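Local coordinates for urocanate hydratase (Paenibacillus sp. Soil724D2, PDB 7NED), which catalyses the hydration of thiourocanate with NAD+ as cofactor, a step in the bacterial breakdown of ergothioneine, and also binds urocanate, at residues E20-M25 / G493-A498; H85-L90 / D505-T510; H364-F369 / G422-P427; T409-A414 / I428-D433; L463-N468 / V476-G481. One frame throughout, in Å; residues are numbered along the deposited sequence.

In the fold
From the N terminus, helix 17-31 opens contact 1, which closes at strand 490-498 almost 470 residues later. Contact 2 opens inside that span, at loop residues 85-90, and closes beyond it on helix 502-525, so the two cross. Both tie the N-terminal part of the chain to the C-terminal part, with the Rossmann-like domain and its parallel sheet lying between them in sequence. Contacts 3 and 4 fall within both long spans and cross each other, gathering helices 360-373 and 407-420 against strand 428-441. Contact 5, also within both long spans, follows contacts 3 and 4 in series, closing a short excursion between helix 459-469 and strand 475-480. Contacts 1, 4 and 5 reach neighbouring strands of one mixed sheet.

Contact 1: E20-M25 / G493-A498; sequences EALLRM and GVTLVA
A helix laid across one face of a mixed sheet is the setting here: Ala21, Leu22 and Met25 of helix 17-31 rest on Thr495 and Val497 of strand 490-498. The short axes approach to 9.3 Å, and their N-to-C directions diverge by 125°, so the helix runs obliquely over the strand and meets it through two separate patches. In the first, Ala21 turns its methyl between both branches of Val497, with Ala21 CB 3.5 Å from Val497 CG2 and 3.7 Å from Val497 CG1. In the second, the methyl of Thr495 is shared. Met25 reaches it tip to tip, SD lying 3.6 Å from Thr495 CG2, while Leu22 passes the same residue in the opposite direction and brings its CD2 to 4.0 Å from Thr495 CG2. The threonine manages this apolar role because CG2 stands anti to its backbone N (chi1 -62°, measured to OG1), which leaves OG1 beside that N, where it hydrogen-bonds Gln128 NE2. No hydrogen bond joins 20-25 to 493-498. The polar work of the helix is done elsewhere, by Arg24 NE, which gives a salt-bridging hydrogen bond of 2.8 Å to Glu20 OE2 one turn earlier; the oxygen lies nearly in the guanidinium plane and accepts through its anti lone pair, and it also pairs with Arg13. Met25 continues onto Ala429 of the adjoining strand 428-441, whereas Leu496, pointing away from helix 17-31, packs on helix 502-525, so this strand is sandwiched between two helices.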
# COMPACT_ATOMS: atom_id res chain seq x y z
N GLU A 20 -5.76 26.48 2.92
CA GLU A 20 -4.72 27.27 3.59
C GLU A 20 -4.04 26.47 4.69
O GLU A 20 -2.81 26.60 4.91
CB GLU A 20 -5.36 28.54 4.15
CG GLU A 20 -4.39 29.48 4.88
CD GLU A 20 -3.55 30.33 3.91
OE1 GLU A 20 -4.00 30.57 2.77
OE2 GLU A 20 -2.45 30.81 4.32
N ALA A 21 -4.81 25.66 5.42
CA ALA A 21 -4.24 24.90 6.52
C ALA A 21 -3.15 23.97 6.02
O ALA A 21 -2.05 23.91 6.58
CB ALA A 21 -5.33 24.11 7.26
N LEU A 22 -3.42 23.27 4.91
CA LEU A 22 -2.42 22.36 4.38
C LEU A 22 -1.20 23.13 3.89
O LEU A 22 -0.07 22.66 4.06
CB LEU A 22 -3.00 21.51 3.24
CG LEU A 22 -4.24 20.70 3.67
CD1 LEU A 22 -4.80 19.86 2.49
CD2 LEU A 22 -3.94 19.81 4.90
N LEU A 23 -1.41 24.28 3.25
CA LEU A 23 -0.27 25.09 2.79
C LEU A 23 0.58 25.53 3.97
O LEU A 23 1.82 25.44 3.95
CB LEU A 23 -0.76 26.33 2.01
CG LEU A 23 0.34 27.32 1.58
CD1 LEU A 23 1.39 26.59 0.68
CD2 LEU A 23 -0.27 28.50 0.87
N ARG A 24 -0.06 25.98 5.04
CA ARG A 24 0.71 26.40 6.21
C ARG A 24 1.40 25.24 6.89
O ARG A 24 2.46 25.41 7.49
CB ARG A 24 -0.19 27.13 7.19
CG ARG A 24 -0.63 28.46 6.61
CD ARG A 24 -1.39 29.29 7.64
NE ARG A 24 -1.88 30.51 7.01
CZ ARG A 24 -2.31 31.59 7.69
NH1 ARG A 24 -2.31 31.59 9.03
NH2 ARG A 24 -2.73 32.65 7.02
N MET A 25 0.79 24.04 6.87
CA MET A 25 1.48 22.90 7.46
C MET A 25 2.72 22.54 6.65
O MET A 25 3.77 22.16 7.21
CB MET A 25 0.49 21.73 7.54
CG MET A 25 -0.53 21.94 8.60
SD MET A 25 -1.56 20.51 8.68
CE MET A 25 -0.67 19.40 9.81
N GLY A 493 -1.06 8.24 7.33
CA GLY A 493 -1.28 9.42 8.14
C GLY A 493 -2.56 10.10 7.70
O GLY A 493 -3.15 9.75 6.68
N VAL A 494 -2.99 11.08 8.49
CA VAL A 494 -4.26 11.75 8.24
C VAL A 494 -4.19 13.16 8.82
O VAL A 494 -3.60 13.37 9.89
CB VAL A 494 -5.44 10.95 8.84
CG1 VAL A 494 -5.34 10.91 10.41
CG2 VAL A 494 -6.78 11.52 8.38
N THR A 495 -4.73 14.14 8.11
CA THR A 495 -4.82 15.51 8.64
C THR A 495 -6.26 15.96 8.52
O THR A 495 -6.93 15.65 7.51
CB THR A 495 -3.92 16.48 7.86
OG1 THR A 495 -2.55 16.06 8.01
CG2 THR A 495 -4.07 17.88 8.37
N LEU A 496 -6.74 16.64 9.55
CA LEU A 496 -8.07 17.24 9.61
C LEU A 496 -7.93 18.72 9.87
O LEU A 496 -7.01 19.13 10.60
CB LEU A 496 -8.93 16.61 10.71
CG LEU A 496 -9.31 15.16 10.41
CD1 LEU A 496 -9.70 14.47 11.72
CD2 LEU A 496 -10.49 15.12 9.40
N VAL A 497 -8.82 19.51 9.29
CA VAL A 497 -8.83 20.95 9.52
C VAL A 497 -10.11 21.28 10.25
O VAL A 497 -11.21 21.06 9.72
CB VAL A 497 -8.73 21.75 8.21
CG1 VAL A 497 -8.70 23.28 8.54
CG2 VAL A 497 -7.51 21.32 7.41
N ALA A 498 -9.98 21.75 11.47
CA ALA A 498 -11.11 22.23 12.26
C ALA A 498 -11.24 23.71 11.96
O ALA A 498 -10.65 24.56 12.64
CB ALA A 498 -10.90 21.96 13.74

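Contact 2: H85-L90 / D505-T510; sequences HRFAPL and DIRLET
Phe87 and Arg507 account for most of the buried surface, and they meet through carbon: the ring atom Phe87 CD1 lies 3.8 Å from Arg507 CG and 4.0 Å from Arg507 CD. CG of Arg507 reaches the ring at its edge, near the ring plane, and the two side chains cross at about a right angle. Ring and guanidinium planes are inclined by 48°, so the charged group is not laid flat on the phenyl. Instead, Arg507 bends at its third torsion (chi3 -57°), and its nitrogens turn away from the phenyl to their own partners: NH1 forms a salt bridge with Asp474 and a hydrogen bond with Met472 O, and NH2 hydrogen-bonds Ser504 OG. With its polar end held by several partners, the chain probably presents its methylenes to the ring in a settled position. Ile506, next along the helix, adds a smaller share, its side chain facing the loop without close contact. Its carbonyl is gripped twice, since Thr510 N at 2.9 Å and Thr510 OG1 at 2.7 Å reach Ile506 O from opposite faces of the carbonyl plane. On the loop side, the ring edge atom Phe87 CE2 lies 3.7 Å above the plane of the Arg86 guanidinium, toward its rim, and Arg86 forms a salt bridge with Glu503. Ser470 of the second subunit packs on His85, Ala88 and Pro89. The contact packs a type I beta turn, His85 to Ala88, in the connection between strands 77-83 and 91-95, against the early turns of helix 502-525.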
# COMPACT_ATOMS: atom_id res chain seq x y z
N HIS A 85 -15.30 15.61 -4.33
CA HIS A 85 -16.43 16.28 -3.72
C HIS A 85 -15.91 16.92 -2.45
O HIS A 85 -14.77 16.70 -2.05
CB HIS A 85 -17.59 15.32 -3.43
CG HIS A 85 -17.20 14.12 -2.64
ND1 HIS A 85 -17.41 14.04 -1.28
CD2 HIS A 85 -16.58 12.97 -2.99
CE1 HIS A 85 -16.97 12.87 -0.83
NE2 HIS A 85 -16.47 12.20 -1.86
N ARG A 86 -16.73 17.75 -1.81
CA ARG A 86 -16.11 18.50 -0.73
C ARG A 86 -16.02 17.71 0.56
O ARG A 86 -15.44 18.22 1.53
CB ARG A 86 -16.85 19.82 -0.47
CG ARG A 86 -18.23 19.70 0.13
CD ARG A 86 -18.92 21.09 0.16
NE ARG A 86 -20.17 21.05 0.90
CZ ARG A 86 -21.34 20.68 0.36
NH1 ARG A 86 -21.40 20.32 -0.93
NH2 ARG A 86 -22.44 20.66 1.10
N PHE A 87 -16.56 16.48 0.61
CA PHE A 87 -16.33 15.61 1.75
C PHE A 87 -15.30 14.55 1.44
O PHE A 87 -15.28 13.48 2.07
CB PHE A 87 -17.64 14.99 2.22
CG PHE A 87 -18.59 16.00 2.73
CD1 PHE A 87 -18.49 16.46 4.05
CD2 PHE A 87 -19.55 16.56 1.89
CE1 PHE A 87 -19.35 17.42 4.52
CE2 PHE A 87 -20.42 17.52 2.35
CZ PHE A 87 -20.32 17.95 3.68
N ALA A 88 -14.45 14.83 0.49
CA ALA A 88 -13.33 13.96 0.15
C ALA A 88 -12.05 14.68 0.48
O ALA A 88 -12.03 15.91 0.53
CB ALA A 88 -13.35 13.61 -1.35
N PRO A 89 -10.95 13.97 0.70
CA PRO A 89 -9.67 14.64 0.94
C PRO A 89 -9.33 15.69 -0.11
O PRO A 89 -9.69 15.57 -1.29
CB PRO A 89 -8.66 13.49 0.90
CG PRO A 89 -9.44 12.31 1.46
CD PRO A 89 -10.86 12.50 0.89
N LEU A 90 -8.65 16.75 0.34
CA LEU A 90 -8.09 17.72 -0.59
C LEU A 90 -6.81 17.20 -1.21
O LEU A 90 -6.46 17.57 -2.34
CB LEU A 90 -7.80 19.04 0.12
CG LEU A 90 -9.04 19.87 0.42
CD1 LEU A 90 -8.60 20.98 1.39
CD2 LEU A 90 -9.57 20.47 -0.85
N ASP A 505 -17.65 19.51 11.44
CA ASP A 505 -18.00 18.67 12.58
C ASP A 505 -18.19 17.23 12.13
O ASP A 505 -17.66 16.29 12.75
CB ASP A 505 -19.28 19.20 13.23
CG ASP A 505 -19.04 20.44 14.06
OD1 ASP A 505 -17.91 20.61 14.58
OD2 ASP A 505 -19.98 21.26 14.18
N ILE A 506 -18.95 17.04 11.05
CA ILE A 506 -19.16 15.69 10.54
C ILE A 506 -17.83 15.06 10.14
O ILE A 506 -17.55 13.90 10.46
CB ILE A 506 -20.14 15.70 9.34
CG1 ILE A 506 -21.45 16.35 9.76
CG2 ILE A 506 -20.31 14.29 8.80
CD1 ILE A 506 -22.02 17.22 8.70
N ARG A 507 -17.00 15.81 9.39
CA ARG A 507 -15.74 15.23 8.92
C ARG A 507 -14.87 14.80 10.09
O ARG A 507 -14.29 13.70 10.09
CB ARG A 507 -15.01 16.25 8.05
CG ARG A 507 -15.82 16.65 6.78
CD ARG A 507 -14.99 17.50 5.77
NE ARG A 507 -14.45 18.72 6.37
CZ ARG A 507 -13.21 18.80 6.85
NH1 ARG A 507 -12.42 17.72 6.80
NH2 ARG A 507 -12.77 19.95 7.39
N LEU A 508 -14.76 15.67 11.10
CA LEU A 508 -13.88 15.40 12.24
C LEU A 508 -14.37 14.19 13.01
O LEU A 508 -13.58 13.33 13.41
CB LEU A 508 -13.83 16.61 13.16
CG LEU A 508 -13.20 17.86 12.57
CD1 LEU A 508 -13.53 19.01 13.51
CD2 LEU A 508 -11.70 17.64 12.54
N GLU A 509 -15.67 14.15 13.30
CA GLU A 509 -16.25 13.02 14.01
C GLU A 509 -16.03 11.72 13.25
O GLU A 509 -15.64 10.71 13.84
CB GLU A 509 -17.74 13.27 14.20
CG GLU A 509 -18.44 12.35 15.18
CD GLU A 509 -19.92 12.67 15.25
OE1 GLU A 509 -20.64 12.38 14.28
OE2 GLU A 509 -20.37 13.27 16.22
N THR A 510 -16.34 11.74 11.94
CA THR A 510 -16.31 10.51 11.14
C THR A 510 -14.90 9.98 11.03
O THR A 510 -14.65 8.81 11.31
CB THR A 510 -16.92 10.74 9.76
OG1 THR A 510 -18.23 11.34 9.90
CG2 THR A 510 -17.00 9.41 8.93

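Contact 3: H364-F369 / G422-P427; sequences HAIDEF and GKLQGP
Leu424 and Ile366 cross at about a right angle, and the branched end of the leucine does nearly all the touching. Its CD2 is the shared atom: it lies 3.9 Å from Ala365 CB and 4.1 Å from Ile366 CG1. The other branch, CD1, sits alongside the outer part of the isoleucine, 4.1 Å from Ile366 CD1. Leu424 can therefore cover two consecutive residues of helix 360-373 at once, one methyl spanning both and the second following the longer arm of Ile366. That arm leans over because CG1 stands anti to the carbonyl carbon (chi1 -60°), which carries it beside the backbone N and on toward the loop. Ala365, whose CB points at the loop, also approaches Lys423 O to 4.4 Å at the more exposed margin. Behind the leucine lie Val415, Met418 and Val419 of helix 407-420, so it fills the angle between two helices, while Gln425 N hydrogen-bonds Asp362 OD1 and fastens the loop to the first turn of helix 360-373. With methyl and methylene groups at ordinary van der Waals distances and no hydrogen bond between the two segments, cohesion across this contact rests on shape and on the exclusion of water.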
# COMPACT_ATOMS: atom_id res chain seq x y z
N HIS A 364 -3.02 27.64 24.19
CA HIS A 364 -3.26 27.71 25.64
C HIS A 364 -4.75 27.58 25.97
O HIS A 364 -5.11 26.97 26.98
CB HIS A 364 -2.68 29.01 26.20
CG HIS A 364 -1.18 28.97 26.30
ND1 HIS A 364 -0.41 30.10 26.53
CD2 HIS A 364 -0.31 27.94 26.23
CE1 HIS A 364 0.86 29.76 26.59
NE2 HIS A 364 0.96 28.45 26.41
N ALA A 365 -5.62 28.13 25.12
CA ALA A 365 -7.05 27.93 25.33
C ALA A 365 -7.43 26.45 25.21
O ALA A 365 -8.29 25.95 25.97
CB ALA A 365 -7.86 28.78 24.34
N ILE A 366 -6.81 25.72 24.27
CA ILE A 366 -7.14 24.30 24.16
C ILE A 366 -6.57 23.55 25.35
O ILE A 366 -7.19 22.61 25.86
CB ILE A 366 -6.63 23.74 22.81
CG1 ILE A 366 -7.31 24.48 21.65
CG2 ILE A 366 -6.90 22.23 22.74
CD1 ILE A 366 -6.73 24.14 20.26
N ASP A 367 -5.41 23.95 25.81
CA ASP A 367 -4.81 23.38 26.99
C ASP A 367 -5.79 23.49 28.15
O ASP A 367 -6.11 22.57 28.77
CB ASP A 367 -3.51 24.10 27.36
CG ASP A 367 -2.32 23.72 26.50
OD1 ASP A 367 -2.32 22.66 25.89
OD2 ASP A 367 -1.37 24.50 26.48
N GLU A 368 -6.33 24.67 28.35
CA GLU A 368 -7.26 24.89 29.44
C GLU A 368 -8.54 24.06 29.27
O GLU A 368 -9.06 23.55 30.21
CB GLU A 368 -7.54 26.35 29.66
CG GLU A 368 -6.40 27.08 30.32
CD GLU A 368 -6.10 26.61 31.76
OE1 GLU A 368 -6.95 26.08 32.45
OE2 GLU A 368 -5.00 26.78 32.23
N PHE A 369 -8.99 23.93 28.04
CA PHE A 369 -10.13 23.10 27.78
C PHE A 369 -9.86 21.66 28.18
O PHE A 369 -10.67 21.06 28.79
CB PHE A 369 -10.53 23.12 26.34
CG PHE A 369 -11.53 22.09 26.01
CD1 PHE A 369 -12.84 22.27 26.32
CD2 PHE A 369 -11.15 20.90 25.45
CE1 PHE A 369 -13.77 21.30 26.07
CE2 PHE A 369 -12.08 19.92 25.19
CZ PHE A 369 -13.38 20.13 25.50
N GLY A 422 -15.46 31.76 17.90
CA GLY A 422 -14.44 32.77 18.11
C GLY A 422 -13.69 32.65 19.42
O GLY A 422 -13.04 33.61 19.85
N LYS A 423 -13.76 31.52 20.10
CA LYS A 423 -12.90 31.33 21.26
C LYS A 423 -11.47 31.00 20.89
O LYS A 423 -10.60 31.04 21.75
CB LYS A 423 -13.46 30.24 22.18
CG LYS A 423 -14.78 30.60 22.83
CD LYS A 423 -15.22 29.49 23.77
CE LYS A 423 -16.59 29.74 24.31
NZ LYS A 423 -16.94 28.62 25.22
N LEU A 424 -11.22 30.66 19.63
CA LEU A 424 -9.88 30.55 19.07
C LEU A 424 -9.80 31.55 17.92
O LEU A 424 -10.80 31.82 17.26
CB LEU A 424 -9.60 29.12 18.56
CG LEU A 424 -9.70 28.06 19.66
CD1 LEU A 424 -9.79 26.62 19.13
CD2 LEU A 424 -8.53 28.20 20.58
N GLN A 425 -8.60 32.08 17.67
CA GLN A 425 -8.46 33.14 16.69
C GLN A 425 -8.61 32.63 15.28
O GLN A 425 -9.01 33.38 14.38
CB GLN A 425 -7.08 33.79 16.82
CG GLN A 425 -6.80 34.40 18.16
CD GLN A 425 -6.94 35.90 18.19
OE1 GLN A 425 -7.46 36.53 17.26
NE2 GLN A 425 -6.48 36.49 19.29
N GLY A 426 -8.23 31.38 15.04
CA GLY A 426 -8.20 30.84 13.71
C GLY A 426 -8.34 29.34 13.76
O GLY A 426 -8.35 28.73 14.84
N PRO A 427 -8.41 28.71 12.59
CA PRO A 427 -8.62 27.27 12.55
C PRO A 427 -7.47 26.47 13.15
O PRO A 427 -6.35 26.95 13.30
CB PRO A 427 -8.76 26.97 11.04
CG PRO A 427 -9.24 28.28 10.47
CD PRO A 427 -8.47 29.33 11.26

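Contact 4: T409-A414 / I428-D433; sequences TKLALA and IAFSRD. With URO ((2E)-3-(1H-imidazol-4-yl)acrylic acid), chain B.
Ala412 of helix 407-420 and Phe430 of strand 428-441 are the points where the two backbones come nearest, their CA atoms 7.6 Å apart, with the phenyl ring filling the interval. The alanine methyl stands over the middle of one ring face, Ala412 CB lying 4.0 Å from the centroid of the Phe430 ring and 13° off its normal, a clear CH-pi contact. The helix backbone itself comes in too, Ala412 CA approaching Phe430 CZ to 3.7 Å. Leu411 arrives obliquely, with CG 4.3 Å from Phe430 CE2, and the ring also meets that of Phe351, on the next strand, at nearly parallel planes. Further along, the strand leaves this apolar layer for the urocanate pocket. Asp433 has its CG anti to the backbone N (chi1 -165°), and its carboxylate is thereby brought up to the propenoate double bond of urocanate, OD2 of Asp433 being 3.0 Å and OD1 3.2 Å from CAD of urocanate. Arg432 supports the same residue from the second shell: NH1 gives a bond of 3.1 Å, N-H...O angle 161°, to Asp433 O, tilted from the carbonyl plane, while NE forms a salt bridge with Asp515. The ligand's hydrogen bonds include those with Thr123 OG1 and Arg352 NH2. One strand therefore joins two kinds of chemistry. Aromatic and aliphatic packing seats its early part on the helix, and an arginine, itself held by Asp515, fixes the main chain at the pocket residue, which probably helps to keep the carboxylate in place beside the double bond of the bound urocanate.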
# COMPACT_ATOMS: atom_id res chain seq x y z
N THR A 409 -12.01 12.37 19.22
CA THR A 409 -13.20 12.97 18.62
C THR A 409 -13.76 14.07 19.51
O THR A 409 -14.10 15.16 19.03
CB THR A 409 -14.24 11.87 18.39
OG1 THR A 409 -13.66 10.86 17.55
CG2 THR A 409 -15.53 12.43 17.78
N LYS A 410 -13.91 13.78 20.80
CA LYS A 410 -14.38 14.77 21.77
C LYS A 410 -13.56 16.05 21.71
O LYS A 410 -14.10 17.16 21.64
CB LYS A 410 -14.32 14.14 23.17
CG LYS A 410 -14.61 15.11 24.29
CD LYS A 410 -14.79 14.38 25.59
CE LYS A 410 -14.93 15.38 26.75
NZ LYS A 410 -14.87 14.62 28.04
N LEU A 411 -12.23 15.92 21.78
CA LEU A 411 -11.38 17.10 21.70
C LEU A 411 -11.61 17.87 20.40
O LEU A 411 -11.79 19.09 20.40
CB LEU A 411 -9.92 16.68 21.82
CG LEU A 411 -8.94 17.83 21.67
CD1 LEU A 411 -9.15 18.92 22.78
CD2 LEU A 411 -7.57 17.23 21.78
N ALA A 412 -11.56 17.17 19.27
CA ALA A 412 -11.61 17.86 17.99
C ALA A 412 -12.96 18.55 17.79
O ALA A 412 -13.02 19.67 17.24
CB ALA A 412 -11.32 16.89 16.84
N LEU A 413 -14.05 17.92 18.22
CA LEU A 413 -15.36 18.58 18.12
C LEU A 413 -15.44 19.83 19.01
O LEU A 413 -15.95 20.87 18.57
CB LEU A 413 -16.48 17.60 18.48
CG LEU A 413 -16.75 16.52 17.42
CD1 LEU A 413 -17.83 15.57 17.95
CD2 LEU A 413 -17.11 17.09 16.06
N ALA A 414 -14.98 19.74 20.26
CA ALA A 414 -14.94 20.93 21.13
C ALA A 414 -14.12 22.04 20.49
O ALA A 414 -14.56 23.20 20.44
CB ALA A 414 -14.39 20.59 22.51
N ILE A 428 -7.77 25.21 13.44
CA ILE A 428 -6.83 24.31 14.10
C ILE A 428 -6.67 23.08 13.21
O ILE A 428 -7.66 22.51 12.74
CB ILE A 428 -7.31 23.91 15.50
CG1 ILE A 428 -7.53 25.15 16.39
CG2 ILE A 428 -6.36 22.88 16.12
CD1 ILE A 428 -6.23 25.91 16.75
N ALA A 429 -5.44 22.67 12.99
CA ALA A 429 -5.20 21.45 12.24
C ALA A 429 -4.93 20.33 13.23
O ALA A 429 -4.22 20.54 14.21
CB ALA A 429 -4.01 21.60 11.29
N PHE A 430 -5.53 19.16 12.98
CA PHE A 430 -5.32 17.97 13.80
C PHE A 430 -4.57 16.92 12.99
O PHE A 430 -4.86 16.70 11.81
CB PHE A 430 -6.65 17.38 14.26
CG PHE A 430 -7.30 18.16 15.37
CD1 PHE A 430 -8.24 19.15 15.09
CD2 PHE A 430 -6.93 17.91 16.71
CE1 PHE A 430 -8.82 19.88 16.16
CE2 PHE A 430 -7.51 18.60 17.73
CZ PHE A 430 -8.44 19.61 17.46
N SER A 431 -3.62 16.25 13.62
CA SER A 431 -3.00 15.14 12.91
C SER A 431 -2.41 14.20 13.96
O SER A 431 -2.89 14.16 15.10
CB SER A 431 -1.97 15.65 11.89
OG SER A 431 -1.41 14.58 11.12
N ARG A 432 -1.41 13.43 13.56
CA ARG A 432 -0.79 12.53 14.50
C ARG A 432 0.46 11.99 13.84
O ARG A 432 0.65 12.11 12.63
CB ARG A 432 -1.74 11.38 14.90
CG ARG A 432 -2.34 10.64 13.64
CD ARG A 432 -2.83 9.19 13.93
NE ARG A 432 -3.52 8.63 12.76
CZ ARG A 432 -2.90 8.14 11.68
NH1 ARG A 432 -1.57 8.14 11.63
NH2 ARG A 432 -3.61 7.65 10.64
N ASP A 433 1.32 11.41 14.65
CA ASP A 433 2.39 10.61 14.07
C ASP A 433 1.77 9.39 13.40
O ASP A 433 0.61 9.05 13.65
CB ASP A 433 3.38 10.18 15.16
CG ASP A 433 4.70 9.66 14.56
OD1 ASP A 433 4.91 9.75 13.32
OD2 ASP A 433 5.53 9.16 15.34
OAA URO B . 6.32 13.01 15.43
CAI URO B . 6.71 13.10 14.19
OAB URO B . 6.46 14.02 13.51
CAC URO B . 7.48 12.00 13.59
CAD URO B . 7.76 10.94 14.31
CAJ URO B . 8.50 9.99 13.57
CAF URO B . 9.21 8.93 14.05
NAH URO B . 9.95 8.34 13.05
CAE URO B . 9.67 9.05 11.98
NAG URO B . 8.81 10.05 12.24

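Contact 5: L463-N468 / V476-G481; sequences LNAMLN and VTIHSG
The carboxamide of Asn468 is the flat group nearest the interface, yet it is the stem beneath it that makes the contact, Asn468 CB lying 4.1 Å from Val476 CG2. With CG anti to the carbonyl carbon (chi1 -75°), the amide is carried off the strand, and its ND2 hydrogen-bonds Asp515 OD1. On the far part of the strand the ring of His479 meets that of His434, with about 50° between their planes. Helix 459-469 and strand 475-480 are consecutive elements running nearly antiparallel, 166° between their short axes, so the chain doubles back from a helix packed on the mixed sheet into a strand of that same sheet. Ala465 is central: its methyl is pressed tightly against Ile478, with Ala465 CB only 3.4 Å from Ile478 CG1, closer than carbon atoms usually settle, and 3.6 Å from Ile478 CD1. Val476 adds a second contact, its CG1 lying 3.7 Å from Ala465 CB and 3.5 Å from Ala465 O. Leu462 of the second subunit packs on Ile478, and Met93 of that subunit on Met466.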
# COMPACT_ATOMS: atom_id res chain seq x y z
N LEU A 463 -5.65 -0.15 4.82
CA LEU A 463 -7.04 0.02 5.27
C LEU A 463 -7.27 1.37 5.97
O LEU A 463 -8.31 2.01 5.77
CB LEU A 463 -7.40 -1.12 6.23
CG LEU A 463 -7.54 -2.43 5.47
CD1 LEU A 463 -7.67 -3.58 6.51
CD2 LEU A 463 -8.78 -2.35 4.57
N ASN A 464 -6.33 1.79 6.83
CA ASN A 464 -6.49 3.04 7.56
C ASN A 464 -6.60 4.21 6.58
O ASN A 464 -7.51 5.05 6.68
CB ASN A 464 -5.30 3.18 8.52
CG ASN A 464 -5.29 4.48 9.29
OD1 ASN A 464 -4.36 5.26 9.19
ND2 ASN A 464 -6.31 4.69 10.09
N ALA A 465 -5.73 4.24 5.58
CA ALA A 465 -5.78 5.28 4.55
C ALA A 465 -7.11 5.25 3.79
O ALA A 465 -7.78 6.28 3.64
CB ALA A 465 -4.61 5.12 3.59
N MET A 466 -7.48 4.08 3.24
CA MET A 466 -8.74 4.00 2.51
C MET A 466 -9.94 4.37 3.34
O MET A 466 -10.83 5.08 2.86
CB MET A 466 -8.96 2.63 1.86
CG MET A 466 -7.91 2.27 0.82
SD MET A 466 -8.38 0.75 0.01
CE MET A 466 -7.93 -0.36 1.30
N LEU A 467 -10.01 3.89 4.58
CA LEU A 467 -11.12 4.25 5.45
C LEU A 467 -11.11 5.74 5.77
O LEU A 467 -12.17 6.40 5.80
CB LEU A 467 -11.06 3.42 6.74
CG LEU A 467 -12.22 3.57 7.72
CD1 LEU A 467 -13.57 3.26 7.05
CD2 LEU A 467 -12.05 2.65 8.95
N ASN A 468 -9.93 6.31 6.02
CA ASN A 468 -9.89 7.75 6.29
C ASN A 468 -10.28 8.56 5.07
O ASN A 468 -10.93 9.60 5.21
CB ASN A 468 -8.52 8.15 6.81
CG ASN A 468 -8.32 7.71 8.24
OD1 ASN A 468 -9.31 7.37 8.91
ND2 ASN A 468 -7.09 7.74 8.73
N VAL A 476 -4.76 12.50 3.31
CA VAL A 476 -4.46 11.12 3.65
C VAL A 476 -3.18 10.72 2.91
O VAL A 476 -2.98 11.09 1.76
CB VAL A 476 -5.64 10.19 3.28
CG1 VAL A 476 -5.32 8.74 3.61
CG2 VAL A 476 -6.88 10.65 3.99
N THR A 477 -2.35 9.95 3.58
CA THR A 477 -1.07 9.55 3.00
C THR A 477 -0.77 8.10 3.34
O THR A 477 -1.14 7.61 4.40
CB THR A 477 0.07 10.46 3.50
OG1 THR A 477 1.26 10.16 2.77
CG2 THR A 477 0.35 10.28 5.02
N ILE A 478 -0.08 7.42 2.42
CA ILE A 478 0.55 6.13 2.66
C ILE A 478 2.04 6.25 2.37
O ILE A 478 2.43 6.64 1.26
CB ILE A 478 -0.07 5.02 1.80
CG1 ILE A 478 -1.55 4.89 2.11
CG2 ILE A 478 0.66 3.72 2.09
CD1 ILE A 478 -2.32 3.98 1.09
N HIS A 479 2.87 5.91 3.35
CA HIS A 479 4.32 5.96 3.19
C HIS A 479 4.91 4.58 3.34
O HIS A 479 4.36 3.75 4.07
CB HIS A 479 4.98 6.85 4.27
CG HIS A 479 4.65 8.30 4.15
ND1 HIS A 479 5.26 9.26 4.91
CD2 HIS A 479 3.77 8.95 3.35
CE1 HIS A 479 4.78 10.45 4.59
NE2 HIS A 479 3.87 10.29 3.64
N SER A 480 6.06 4.33 2.69
CA SER A 480 6.87 3.16 3.06
C SER A 480 8.30 3.62 3.32
O SER A 480 8.69 4.77 3.05
CB SER A 480 6.82 2.05 2.00
OG SER A 480 5.51 1.49 1.90
N GLY A 481 9.10 2.71 3.88
CA GLY A 481 10.42 3.08 4.33
C GLY A 481 11.36 3.41 3.18
O GLY A 481 11.31 2.82 2.10